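Local coordinates for antifungal protein GAFP-1 (Gastrodia elata, PDB 1XD5), which is a monomeric monocot mannose-binding lectin of the bulb-type family, named for antifungal activity, and probably acts by recognising mannose-containing glycans, at residues A[2-14]-A[49-61]. Numbering follows the deposited sequence.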
loop_
_atom_site.group_PDB
_atom_site.type_symbol
_atom_site.label_atom_id
_atom_site.label_comp_id
_atom_site.label_asym_id
_atom_site.label_seq_id
_atom_site.Cartn_x
_atom_site.Cartn_y
_atom_site.Cartn_z
ATOM N N ASP A 2 -11.140 -2.658 -0.409
ATOM C CA ASP A 2 -10.007 -3.574 -0.434
ATOM C C ASP A 2 -8.965 -3.194 -1.474
ATOM O O ASP A 2 -7.947 -3.870 -1.620
ATOM C CB ASP A 2 -10.490 -4.999 -0.677
ATOM C CG ASP A 2 -11.205 -5.158 -2.009
ATOM O OD1 ASP A 2 -11.530 -4.150 -2.666
ATOM O OD2 ASP A 2 -11.473 -6.272 -2.476
ATOM N N ARG A 3 -9.212 -2.114 -2.208
ATOM C CA ARG A 3 -8.287 -1.733 -3.265
ATOM C C ARG A 3 -8.146 -0.230 -3.452
ATOM O O ARG A 3 -9.040 0.547 -3.097
ATOM C CB ARG A 3 -8.635 -2.436 -4.583
ATOM C CG ARG A 3 -9.815 -1.854 -5.338
ATOM C CD ARG A 3 -10.430 -2.842 -6.323
ATOM N NE ARG A 3 -11.091 -3.930 -5.601
ATOM C CZ ARG A 3 -11.475 -5.085 -6.144
ATOM N NH1 ARG A 3 -11.274 -5.334 -7.435
ATOM N NH2 ARG A 3 -12.061 -5.994 -5.383
ATOM N N LEU A 4 -6.994 0.166 -3.984
ATOM C CA LEU A 4 -6.704 1.566 -4.257
ATOM C C LEU A 4 -6.248 1.648 -5.704
ATOM O O LEU A 4 -5.269 1.003 -6.077
ATOM C CB LEU A 4 -5.584 2.059 -3.327
ATOM C CG LEU A 4 -5.124 3.511 -3.517
ATOM C CD1 LEU A 4 -6.271 4.486 -3.240
ATOM C CD2 LEU A 4 -3.913 3.822 -2.635
ATOM N N ASN A 5 -6.960 2.426 -6.516
ATOM C CA ASN A 5 -6.636 2.545 -7.939
ATOM C C ASN A 5 -5.568 3.605 -8.170
ATOM O O ASN A 5 -5.456 4.542 -7.390
ATOM C CB ASN A 5 -7.892 2.874 -8.766
ATOM C CG ASN A 5 -8.924 1.744 -8.762
ATOM O OD1 ASN A 5 -8.598 0.573 -8.956
ATOM N ND2 ASN A 5 -10.186 2.102 -8.550
ATOM N N SER A 6 -4.793 3.462 -9.246
ATOM C CA SER A 6 -3.780 4.467 -9.587
ATOM C C SER A 6 -4.425 5.822 -9.846
ATOM O O SER A 6 -5.538 5.903 -10.371
ATOM C CB SER A 6 -2.915 4.046 -10.784
ATOM O OG SER A 6 -3.715 3.631 -11.873
ATOM N N GLY A 7 -3.720 6.876 -9.451
ATOM C CA GLY A 7 -4.234 8.231 -9.522
ATOM C C GLY A 7 -5.010 8.598 -8.275
ATOM O O GLY A 7 -5.544 9.710 -8.172
ATOM N N HIS A 8 -5.089 7.657 -7.333
ATOM C CA HIS A 8 -5.800 7.876 -6.076
ATOM C C HIS A 8 -4.880 7.646 -4.879
ATOM O O HIS A 8 -3.804 7.061 -5.013
ATOM C CB HIS A 8 -7.038 6.977 -5.985
ATOM C CG HIS A 8 -8.074 7.289 -7.019
ATOM N ND1 HIS A 8 -9.148 8.117 -6.768
ATOM C CD2 HIS A 8 -8.189 6.905 -8.313
ATOM C CE1 HIS A 8 -9.884 8.223 -7.861
ATOM N NE2 HIS A 8 -9.323 7.498 -8.814
ATOM N N GLN A 9 -5.312 8.125 -3.721
ATOM C CA GLN A 9 -4.490 8.046 -2.527
ATOM C C GLN A 9 -5.308 7.687 -1.308
ATOM O O GLN A 9 -6.528 7.884 -1.278
ATOM C CB GLN A 9 -3.730 9.355 -2.304
ATOM C CG GLN A 9 -4.563 10.481 -1.719
ATOM C CD GLN A 9 -3.762 11.744 -1.548
ATOM O OE1 GLN A 9 -2.920 12.058 -2.384
ATOM N NE2 GLN A 9 -4.014 12.468 -0.467
ATOM N N LEU A 10 -4.638 7.124 -0.309
ATOM C CA LEU A 10 -5.261 6.995 0.993
ATOM C C LEU A 10 -4.792 8.182 1.808
ATOM O O LEU A 10 -3.597 8.472 1.853
ATOM C CB LEU A 10 -4.882 5.682 1.674
ATOM C CG LEU A 10 -5.336 4.372 1.020
ATOM C CD1 LEU A 10 -4.667 3.196 1.718
ATOM C CD2 LEU A 10 -6.856 4.213 1.029
ATOM N N ASP A 11 -5.734 8.873 2.440
ATOM C CA ASP A 11 -5.387 9.951 3.352
ATOM C C ASP A 11 -4.855 9.333 4.636
ATOM O O ASP A 11 -4.905 8.113 4.818
ATOM C CB ASP A 11 -6.600 10.843 3.644
ATOM C CG ASP A 11 -7.146 11.518 2.397
ATOM O OD1 ASP A 11 -6.341 11.957 1.532
ATOM O OD2 ASP A 11 -8.378 11.652 2.188
ATOM N N THR A 12 -4.334 10.177 5.519
ATOM C CA THR A 12 -3.776 9.711 6.782
ATOM C C THR A 12 -4.777 8.874 7.565
ATOM O O THR A 12 -5.903 9.296 7.774
ATOM C CB THR A 12 -3.346 10.908 7.622
ATOM O OG1 THR A 12 -2.449 11.710 6.855
ATOM C CG2 THR A 12 -2.515 10.435 8.819
ATOM N N GLY A 13 -4.348 7.689 7.994
ATOM C CA GLY A 13 -5.199 6.782 8.748
ATOM C C GLY A 13 -6.113 5.977 7.843
ATOM O O GLY A 13 -6.831 5.096 8.313
ATOM N N GLY A 14 -6.086 6.289 6.550
ATOM C CA GLY A 14 -6.840 5.560 5.552
ATOM C C GLY A 14 -6.284 4.168 5.355
ATOM O O GLY A 14 -5.123 3.920 5.650
ATOM N N ALA A 49 8.135 11.291 9.523
ATOM C CA ALA A 49 7.343 12.503 9.413
ATOM C C ALA A 49 5.987 12.142 10.011
ATOM O O ALA A 49 5.833 11.057 10.577
ATOM C CB ALA A 49 7.205 12.919 7.951
ATOM N N SER A 50 5.008 13.029 9.876
ATOM C CA SER A 50 3.650 12.732 10.308
ATOM C C SER A 50 2.645 13.193 9.245
ATOM O O SER A 50 3.002 13.903 8.302
ATOM C CB SER A 50 3.353 13.370 11.669
ATOM O OG SER A 50 3.316 14.777 11.557
ATOM N N GLY A 51 1.397 12.756 9.387
ATOM C CA GLY A 51 0.353 13.160 8.465
ATOM C C GLY A 51 0.598 12.635 7.065
ATOM O O GLY A 51 0.335 13.334 6.088
ATOM N N CYS A 52 1.097 11.404 6.972
ATOM C CA CYS A 52 1.425 10.811 5.679
ATOM C C CYS A 52 0.217 10.342 4.906
ATOM O O CYS A 52 -0.819 10.028 5.477
ATOM C CB CYS A 52 2.391 9.640 5.831
ATOM S SG CYS A 52 4.077 10.220 6.041
ATOM N N VAL A 53 0.383 10.283 3.594
ATOM C CA VAL A 53 -0.627 9.737 2.698
ATOM C C VAL A 53 0.036 8.666 1.833
ATOM O O VAL A 53 1.264 8.629 1.711
ATOM C CB VAL A 53 -1.291 10.858 1.855
ATOM C CG1 VAL A 53 -1.904 11.919 2.774
ATOM C CG2 VAL A 53 -0.290 11.504 0.905
ATOM N N LEU A 54 -0.771 7.783 1.259
ATOM C CA LEU A 54 -0.257 6.710 0.445
ATOM C C LEU A 54 -0.823 6.893 -0.958
ATOM O O LEU A 54 -2.038 6.900 -1.134
ATOM C CB LEU A 54 -0.670 5.345 1.019
ATOM C CG LEU A 54 -0.165 4.112 0.252
ATOM C CD1 LEU A 54 1.355 4.016 0.321
ATOM C CD2 LEU A 54 -0.815 2.810 0.759
ATOM N N LYS A 55 0.060 7.062 -1.935
ATOM C CA LYS A 55 -0.360 7.334 -3.305
ATOM C C LYS A 55 -0.032 6.159 -4.211
ATOM O O LYS A 55 1.122 5.773 -4.322
ATOM C CB LYS A 55 0.335 8.596 -3.839
ATOM C CG LYS A 55 -0.038 9.888 -3.121
ATOM C CD LYS A 55 0.351 11.117 -3.959
ATOM C CE LYS A 55 0.090 12.420 -3.205
ATOM N NZ LYS A 55 0.775 13.594 -3.835
ATOM N N MET A 56 -1.052 5.611 -4.865
ATOM C CA MET A 56 -0.859 4.628 -5.914
ATOM C C MET A 56 -0.754 5.448 -7.195
ATOM O O MET A 56 -1.750 6.005 -7.659
ATOM C CB MET A 56 -2.042 3.644 -5.964
ATOM C CG MET A 56 -1.969 2.573 -7.064
ATOM S SD MET A 56 -0.640 1.365 -6.811
ATOM C CE MET A 56 0.598 1.920 -8.003
ATOM N N GLN A 57 0.454 5.541 -7.742
ATOM C CA GLN A 57 0.715 6.407 -8.888
ATOM C C GLN A 57 0.423 5.741 -10.228
ATOM O O GLN A 57 0.430 4.515 -10.354
ATOM C CB GLN A 57 2.160 6.923 -8.845
ATOM C CG GLN A 57 2.455 7.730 -7.568
ATOM C CD GLN A 57 3.810 8.407 -7.568
ATOM O OE1 GLN A 57 4.040 9.306 -6.776
ATOM N NE2 GLN A 57 4.709 7.965 -8.435
ATOM N N ASN A 58 0.178 6.577 -11.230
ATOM C CA ASN A 58 -0.063 6.119 -12.592
ATOM C C ASN A 58 1.146 5.462 -13.253
ATOM O O ASN A 58 1.002 4.756 -14.246
ATOM C CB ASN A 58 -0.581 7.284 -13.447
ATOM C CG ASN A 58 -2.049 7.572 -13.186
ATOM O OD1 ASN A 58 -2.870 6.653 -13.113
ATOM N ND2 ASN A 58 -2.383 8.842 -13.020
ATOM N N ASP A 59 2.335 5.681 -12.704
ATOM C CA ASP A 59 3.525 5.005 -13.234
ATOM C C ASP A 59 3.796 3.664 -12.551
ATOM O O ASP A 59 4.806 3.011 -12.821
ATOM C CB ASP A 59 4.755 5.918 -13.187
ATOM C CG ASP A 59 5.160 6.298 -11.775
ATOM O OD1 ASP A 59 4.521 5.824 -10.808
ATOM O OD2 ASP A 59 6.094 7.087 -11.540
ATOM N N GLY A 60 2.882 3.256 -11.674
ATOM C CA GLY A 60 2.969 1.963 -11.022
ATOM C C GLY A 60 3.731 1.995 -9.713
ATOM O O GLY A 60 3.866 0.967 -9.048
ATOM N N ASN A 61 4.251 3.165 -9.362
ATOM C CA ASN A 61 4.964 3.337 -8.097
ATOM C C ASN A 61 3.992 3.564 -6.947
ATOM O O ASN A 61 3.011 4.296 -7.093
ATOM C CB ASN A 61 5.919 4.521 -8.187
ATOM C CG ASN A 61 7.203 4.320 -7.381
ATOM O OD1 ASN A 61 7.405 3.286 -6.739
ATOM N ND2 ASN A 61 8.082 5.324 -7.421
#
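Leu10 and Leu54 pair across antiparallel strands 8-10 and 52-56. Leu10 N donates to Leu54 O at 2.7 Å, and Leu54 N returns a bond to Leu10 O at 3.0 Å. Their side chains run side by side, with Leu10 CD1 4.0 Å from Leu54 CD2. The neighbouring pair, Gln9 and Lys55, is non-hydrogen-bonded and faces the other way. There the lysine chain is extended, and Lys55 CE lies 3.1 Å from Gln9 OE1, a carbon-to-oxygen contact and not a bond of the amine. Gln9 NE2 donates in its amide plane to Asp11 OD1 (3.1 Å). This bond fixes the amide with NE2 beside Val53 CB and CG1. The Lys55 amine makes a cation-pi contact with Tyr65.

At one end, Thr12 OG1 donates to Cys52 O at 2.7 Å, from above the carbonyl plane. Cys52 is itself tied to Cys29 by a disulfide. At the other end, Gly7 N, in the turn from Asn5 to His8, bonds to Met56 O. Met56 CG stands anti to its backbone N (chi1 178°), which lays it 3.6 Å from Ser6 CA. Met56 CB packs 3.8 Å from Leu4 CD2. Leu4 belongs to a second sheet, beside strand 84-87. Segment 2-14 thus supplies an edge strand to each of two sheets of the bulb-type lectin fold. Between them, the turn is held by the Gly7 bond and Leu4 packs against Met56.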